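Local coordinates for Thiol:disulfide interchange protein DsbA (Pseudomonas aeruginosa, PDB 4ZL8), which probably introduces disulfide bonds into other proteins of the periplasm by passing on its own redox-active disulfide, at residues V29-W34 and A42-I47; T46-S51 and F60-A65. The protein carries 1 engineered substitution. One frame throughout, in Å; residues are numbered along the deposited sequence.

Interaction 1. Residues V29-W34 and A42-I47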
loop_
_atom_site.group_PDB
_atom_site.type_symbol
_atom_site.label_atom_id
_atom_site.label_comp_id
_atom_site.label_asym_id
_atom_site.label_seq_id
_atom_site.Cartn_x
_atom_site.Cartn_y
_atom_site.Cartn_z
ATOM N N VAL A 29 -2.245 9.019 -3.429
ATOM C CA VAL A 29 -2.656 7.776 -4.075
ATOM C C VAL A 29 -2.236 6.636 -3.168
ATOM O O VAL A 29 -1.047 6.465 -2.914
ATOM C CB VAL A 29 -1.993 7.586 -5.439
ATOM C CG1 VAL A 29 -2.431 6.266 -6.059
ATOM C CG2 VAL A 29 -2.324 8.759 -6.369
ATOM N N VAL A 30 -3.207 5.895 -2.645
ATOM C CA VAL A 30 -2.938 4.758 -1.766
ATOM C C VAL A 30 -3.255 3.452 -2.475
ATOM O O VAL A 30 -4.334 3.307 -3.047
ATOM C CB VAL A 30 -3.829 4.842 -0.515
ATOM C CG1 VAL A 30 -3.610 3.615 0.373
ATOM C CG2 VAL A 30 -3.561 6.113 0.274
ATOM N N GLU A 31 -2.292 2.531 -2.459
ATOM C CA GLU A 31 -2.587 1.146 -2.811
ATOM C C GLU A 31 -2.650 0.352 -1.518
ATOM O O GLU A 31 -1.636 0.208 -0.830
ATOM C CB GLU A 31 -1.524 0.535 -3.732
ATOM C CG GLU A 31 -1.928 -0.872 -4.155
ATOM C CD GLU A 31 -0.808 -1.775 -4.604
ATOM O OE1 GLU A 31 0.379 -1.476 -4.445
ATOM O OE2 GLU A 31 -1.150 -2.889 -5.089
ATOM N N LEU A 32 -3.837 -0.130 -1.165
ATOM C CA LEU A 32 -3.954 -1.086 -0.054
ATOM C C LEU A 32 -3.596 -2.466 -0.586
ATOM O O LEU A 32 -4.076 -2.868 -1.659
ATOM C CB LEU A 32 -5.349 -1.075 0.567
ATOM C CG LEU A 32 -5.700 0.228 1.319
ATOM C CD1 LEU A 32 -6.517 1.098 0.419
ATOM C CD2 LEU A 32 -6.456 -0.057 2.616
ATOM N N PHE A 33 -2.730 -3.159 0.147
ATOM C CA PHE A 33 -2.166 -4.402 -0.373
ATOM C C PHE A 33 -1.832 -5.331 0.792
ATOM O O PHE A 33 -1.868 -4.951 1.949
ATOM C CB PHE A 33 -0.898 -4.112 -1.199
ATOM C CG PHE A 33 0.321 -3.969 -0.365
ATOM C CD1 PHE A 33 0.472 -2.886 0.488
ATOM C CD2 PHE A 33 1.328 -4.912 -0.413
ATOM C CE1 PHE A 33 1.577 -2.783 1.286
ATOM C CE2 PHE A 33 2.433 -4.802 0.395
ATOM C CZ PHE A 33 2.564 -3.731 1.220
ATOM N N TRP A 34 -1.484 -6.563 0.454
ATOM C CA TRP A 34 -0.847 -7.493 1.366
ATOM C C TRP A 34 0.272 -8.151 0.564
ATOM O O TRP A 34 0.068 -8.577 -0.568
ATOM C CB TRP A 34 -1.877 -8.519 1.889
ATOM C CG TRP A 34 -1.329 -9.750 2.532
ATOM C CD1 TRP A 34 -0.287 -9.837 3.412
ATOM C CD2 TRP A 34 -1.789 -11.093 2.314
ATOM N NE1 TRP A 34 -0.079 -11.152 3.756
ATOM C CE2 TRP A 34 -0.982 -11.940 3.093
ATOM C CE3 TRP A 34 -2.812 -11.656 1.546
ATOM C CZ2 TRP A 34 -1.155 -13.315 3.123
ATOM C CZ3 TRP A 34 -2.979 -13.040 1.569
ATOM C CH2 TRP A 34 -2.156 -13.846 2.353
ATOM N N ALA A 42 0.773 -9.835 -8.846
ATOM C CA ALA A 42 0.618 -9.772 -10.291
ATOM C C ALA A 42 0.448 -8.340 -10.807
ATOM O O ALA A 42 0.738 -8.074 -11.971
ATOM C CB ALA A 42 -0.551 -10.617 -10.717
ATOM N N PHE A 43 -0.041 -7.440 -9.960
ATOM C CA PHE A 43 -0.219 -6.027 -10.309
ATOM C C PHE A 43 1.076 -5.242 -10.253
ATOM O O PHE A 43 1.191 -4.185 -10.894
ATOM C CB PHE A 43 -1.239 -5.429 -9.341
ATOM C CG PHE A 43 -1.768 -4.050 -9.697
ATOM C CD1 PHE A 43 -2.044 -3.677 -11.001
ATOM C CD2 PHE A 43 -2.083 -3.178 -8.671
ATOM C CE1 PHE A 43 -2.575 -2.408 -11.279
ATOM C CE2 PHE A 43 -2.618 -1.925 -8.941
ATOM C CZ PHE A 43 -2.874 -1.548 -10.248
ATOM N N GLU A 44 2.070 -5.727 -9.513
ATOM C CA GLU A 44 3.314 -4.975 -9.335
ATOM C C GLU A 44 3.973 -4.494 -10.630
ATOM O O GLU A 44 4.397 -3.335 -10.695
ATOM C CB GLU A 44 4.310 -5.768 -8.489
ATOM C CG GLU A 44 3.907 -5.835 -7.031
ATOM C CD GLU A 44 4.136 -4.533 -6.302
ATOM O OE1 GLU A 44 5.309 -4.210 -6.065
ATOM O OE2 GLU A 44 3.158 -3.820 -6.002
ATOM N N PRO A 45 4.089 -5.346 -11.650
ATOM C CA PRO A 45 4.762 -4.853 -12.866
ATOM C C PRO A 45 4.016 -3.710 -13.562
ATOM O O PRO A 45 4.598 -2.994 -14.392
ATOM C CB PRO A 45 4.835 -6.089 -13.773
ATOM C CG PRO A 45 4.601 -7.249 -12.869
ATOM C CD PRO A 45 3.793 -6.786 -11.712
ATOM N N THR A 46 2.756 -3.516 -13.205
ATOM C CA THR A 46 1.965 -2.416 -13.761
ATOM C C THR A 46 2.079 -1.168 -12.881
ATOM O O THR A 46 2.391 -0.076 -13.370
ATOM C CB THR A 46 0.497 -2.842 -13.917
ATOM O OG1 THR A 46 0.423 -3.948 -14.835
ATOM C CG2 THR A 46 -0.349 -1.707 -14.471
ATOM N N ILE A 47 1.871 -1.324 -11.582
ATOM C CA ILE A 47 1.785 -0.165 -10.709
ATOM C C ILE A 47 3.174 0.385 -10.347
ATOM O O ILE A 47 3.334 1.581 -10.171
ATOM C CB ILE A 47 0.925 -0.458 -9.438
ATOM C CG1 ILE A 47 0.627 0.857 -8.721
ATOM C CG2 ILE A 47 1.599 -1.480 -8.493
ATOM C CD1 ILE A 47 -0.392 0.736 -7.643
HETATM O O HOH W 1 0.595 -4.540 -5.879
#
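A buried contact, part polar and part apolar, sets the side chain of Glu31, on an inner strand of the sheet, against Phe43, Glu44 and Ile47 of helix 38-52, which starts just after Cys37 and contains Cys40, the pair predicted to form the redox-active disulfide. The segments run nearly antiparallel, 166° between axes 12.1 Å apart, so the gap is spanned by side chains. Glu31 suits its place because it is long: with CG anti to the backbone N (chi1 -176°) and an extended chain beyond, it carries its carboxylate across to the helix. The end of Ile47, its CD1, meets this chain at a slant, 4.1 Å from Glu31 CG and about as far from CB, so the methylenes have an apolar neighbour. Glu31 OE2 comes to the edge of the Phe43 ring, near the ring plane, 3.7 Å from CD2; the oxygen thus meets the hydrogen-bearing rim, and the carboxylate stands steeply to the ring, 78° between planes.

This strand and helix are the first two elements of the beta-alpha-beta unit of the thioredoxin fold, and the Glu31 side chain lies near the cysteines without touching them. Glu44 bends at chi2, which brings its OE2 to 4.0 Å from Glu31 OE1, with the two carboxylates almost coplanar. Arg62 forms salt bridges to both, through NE to Glu31 OE1 and NH2 to Glu44 OE2. A water lies near both acids, 2.7 Å from Glu44 OE2; its 2.5 Å approach to Glu31 OE2 is very short and doubtful as an ordinary bond. The other Glu44 oxygen, OE1, is hydrogen-bonded to His91.

Interaction 2. Residues T46-S51 and F60-A65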
loop_
_atom_site.group_PDB
_atom_site.type_symbol
_atom_site.label_atom_id
_atom_site.label_comp_id
_atom_site.label_asym_id
_atom_site.label_seq_id
_atom_site.Cartn_x
_atom_site.Cartn_y
_atom_site.Cartn_z
ATOM N N THR A 46 2.756 -3.516 -13.205
ATOM C CA THR A 46 1.965 -2.416 -13.761
ATOM C C THR A 46 2.079 -1.168 -12.881
ATOM O O THR A 46 2.391 -0.076 -13.370
ATOM C CB THR A 46 0.497 -2.842 -13.917
ATOM O OG1 THR A 46 0.423 -3.948 -14.835
ATOM C CG2 THR A 46 -0.349 -1.707 -14.471
ATOM N N ILE A 47 1.871 -1.324 -11.582
ATOM C CA ILE A 47 1.785 -0.165 -10.709
ATOM C C ILE A 47 3.174 0.385 -10.347
ATOM O O ILE A 47 3.334 1.581 -10.171
ATOM C CB ILE A 47 0.925 -0.458 -9.438
ATOM C CG1 ILE A 47 0.627 0.857 -8.721
ATOM C CG2 ILE A 47 1.599 -1.480 -8.493
ATOM C CD1 ILE A 47 -0.392 0.736 -7.643
ATOM N N VAL A 48 4.190 -0.462 -10.263
ATOM C CA VAL A 48 5.512 0.027 -9.872
ATOM C C VAL A 48 6.060 1.098 -10.826
ATOM O O VAL A 48 6.368 2.209 -10.386
ATOM C CB VAL A 48 6.514 -1.126 -9.652
ATOM C CG1 VAL A 48 7.948 -0.584 -9.494
ATOM C CG2 VAL A 48 6.134 -1.942 -8.402
ATOM N N PRO A 49 6.193 0.802 -12.123
ATOM C CA PRO A 49 6.791 1.854 -12.950
ATOM C C PRO A 49 5.922 3.110 -13.004
ATOM O O PRO A 49 6.435 4.236 -13.060
ATOM C CB PRO A 49 6.915 1.210 -14.336
ATOM C CG PRO A 49 5.970 0.040 -14.323
ATOM C CD PRO A 49 5.837 -0.405 -12.892
ATOM N N TRP A 50 4.611 2.943 -12.989
ATOM C CA TRP A 50 3.706 4.095 -12.987
ATOM C C TRP A 50 3.923 4.954 -11.749
ATOM O O TRP A 50 3.982 6.195 -11.822
ATOM C CB TRP A 50 2.259 3.577 -13.046
ATOM C CG TRP A 50 1.169 4.624 -12.888
ATOM C CD1 TRP A 50 0.625 5.372 -13.877
ATOM C CD2 TRP A 50 0.485 4.988 -11.688
ATOM N NE1 TRP A 50 -0.357 6.203 -13.371
ATOM C CE2 TRP A 50 -0.456 5.989 -12.024
ATOM C CE3 TRP A 50 0.578 4.567 -10.355
ATOM C CZ2 TRP A 50 -1.305 6.574 -11.074
ATOM C CZ3 TRP A 50 -0.271 5.146 -9.410
ATOM C CH2 TRP A 50 -1.202 6.137 -9.780
ATOM N N SER A 51 4.081 4.310 -10.604
ATOM C CA SER A 51 4.223 5.029 -9.341
ATOM C C SER A 51 5.525 5.832 -9.311
ATOM O O SER A 51 5.592 6.883 -8.660
ATOM C CB SER A 51 4.154 4.073 -8.153
ATOM O OG SER A 51 5.316 3.276 -8.041
ATOM N N PHE A 60 2.352 8.965 -3.598
ATOM C CA PHE A 60 1.965 7.569 -3.683
ATOM C C PHE A 60 2.448 6.843 -2.445
ATOM O O PHE A 60 3.610 6.960 -2.048
ATOM C CB PHE A 60 2.579 6.914 -4.919
ATOM C CG PHE A 60 2.328 5.439 -4.991
ATOM C CD1 PHE A 60 1.114 4.953 -5.405
ATOM C CD2 PHE A 60 3.311 4.554 -4.612
ATOM C CE1 PHE A 60 0.885 3.582 -5.444
ATOM C CE2 PHE A 60 3.089 3.199 -4.644
ATOM C CZ PHE A 60 1.889 2.722 -5.048
ATOM N N VAL A 61 1.558 6.052 -1.860
ATOM C CA VAL A 61 1.951 5.224 -0.742
ATOM C C VAL A 61 1.216 3.908 -0.773
ATOM O O VAL A 61 0.102 3.797 -1.256
ATOM C CB VAL A 61 1.707 5.910 0.577
ATOM C CG1 VAL A 61 0.243 6.161 0.754
ATOM C CG2 VAL A 61 2.291 5.101 1.732
ATOM N N ARG A 62 1.904 2.898 -0.267
ATOM C CA ARG A 62 1.272 1.642 -0.019
ATOM C C ARG A 62 0.846 1.597 1.423
ATOM O O ARG A 62 1.523 2.115 2.305
ATOM C CB ARG A 62 2.197 0.469 -0.296
ATOM C CG ARG A 62 2.325 0.151 -1.768
ATOM C CD ARG A 62 2.994 -1.191 -1.981
ATOM N NE ARG A 62 3.165 -1.416 -3.407
ATOM C CZ ARG A 62 4.114 -0.854 -4.137
ATOM N NH1 ARG A 62 5.016 -0.066 -3.577
ATOM N NH2 ARG A 62 4.162 -1.114 -5.437
ATOM N N LEU A 63 -0.291 0.965 1.653
ATOM C CA LEU A 63 -0.813 0.787 2.996
ATOM C C LEU A 63 -1.173 -0.686 3.158
ATOM O O LEU A 63 -1.959 -1.213 2.377
ATOM C CB LEU A 63 -2.077 1.619 3.179
ATOM C CG LEU A 63 -2.596 1.714 4.616
ATOM C CD1 LEU A 63 -1.659 2.519 5.511
ATOM C CD2 LEU A 63 -3.995 2.329 4.556
ATOM N N PRO A 64 -0.588 -1.347 4.163
ATOM C CA PRO A 64 -0.913 -2.761 4.329
ATOM C C PRO A 64 -2.298 -2.926 4.901
ATOM O O PRO A 64 -2.663 -2.207 5.825
ATOM C CB PRO A 64 0.131 -3.232 5.330
ATOM C CG PRO A 64 0.364 -2.045 6.187
ATOM C CD PRO A 64 0.265 -0.855 5.250
ATOM N N ALA A 65 -3.063 -3.873 4.367
ATOM C CA ALA A 65 -4.384 -4.214 4.875
ATOM C C ALA A 65 -4.174 -5.165 6.042
ATOM O O ALA A 65 -3.609 -6.255 5.891
ATOM C CB ALA A 65 -5.225 -4.850 3.789
HETATM O O HOH W 2 6.191 0.975 -6.247
#
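The closest backbone approach is at Ser51 and Phe60, whose CA atoms are 6.6 Å apart, and from there helix and strand diverge, their directions 145° apart. Ser51 lays its CB over the centre of one face of the Phe60 ring, 3.7 Å from the centroid, a CH-pi contact; the small serine lets the CB sit directly over the ring. Its OG, placed between backbone N and carbonyl carbon (chi1 72°), donates to Val48 O at 2.8 Å and takes a hydrogen bond from a water at 3.0 Å. That water in turn accepts from Arg62 NH2, joining helix to strand. Ile47 CD1 reaches Phe60 CE1 at 3.8 Å, while Trp50 CZ3 meets Phe60 CD1 more loosely; the Trp50 indole NE1 is hydrogen-bonded to Asp180.

Arg62 combines reach with a flat, charged end. Phe60 CE2 sits off-centre over one face of its guanidinium, and Val48 CG2 approaches the edge, 3.7 Å from NH2. Its strongest polar partner, Glu44, lies outside these segments. Helix 38-52 packed against strand 58-64 is the second half of the beta-alpha-beta crossover of the thioredoxin fold.

In the fold
Interactions 1 and 2 fasten helix 38-52 to the two parallel strands it connects, and the helix segments overlap at Thr46 and Ile47. Ile47 serves both, its CD1 touching both Glu31 and Phe60. Interaction 1 is buried and sits on an inner strand, where acidic groups are matched by outside partners; interaction 2 involves an edge strand, 58-64, nearer the surface, and relies on aromatic and aliphatic packing with one water link. Arg62, a residue of interaction 2, is bonded to the acids of interaction 1 and so ties the two contacts together. The strands are also neighbours, with probable backbone hydrogen bonds from Val61 N to Val29 O and from Ala65 N to Phe33 O.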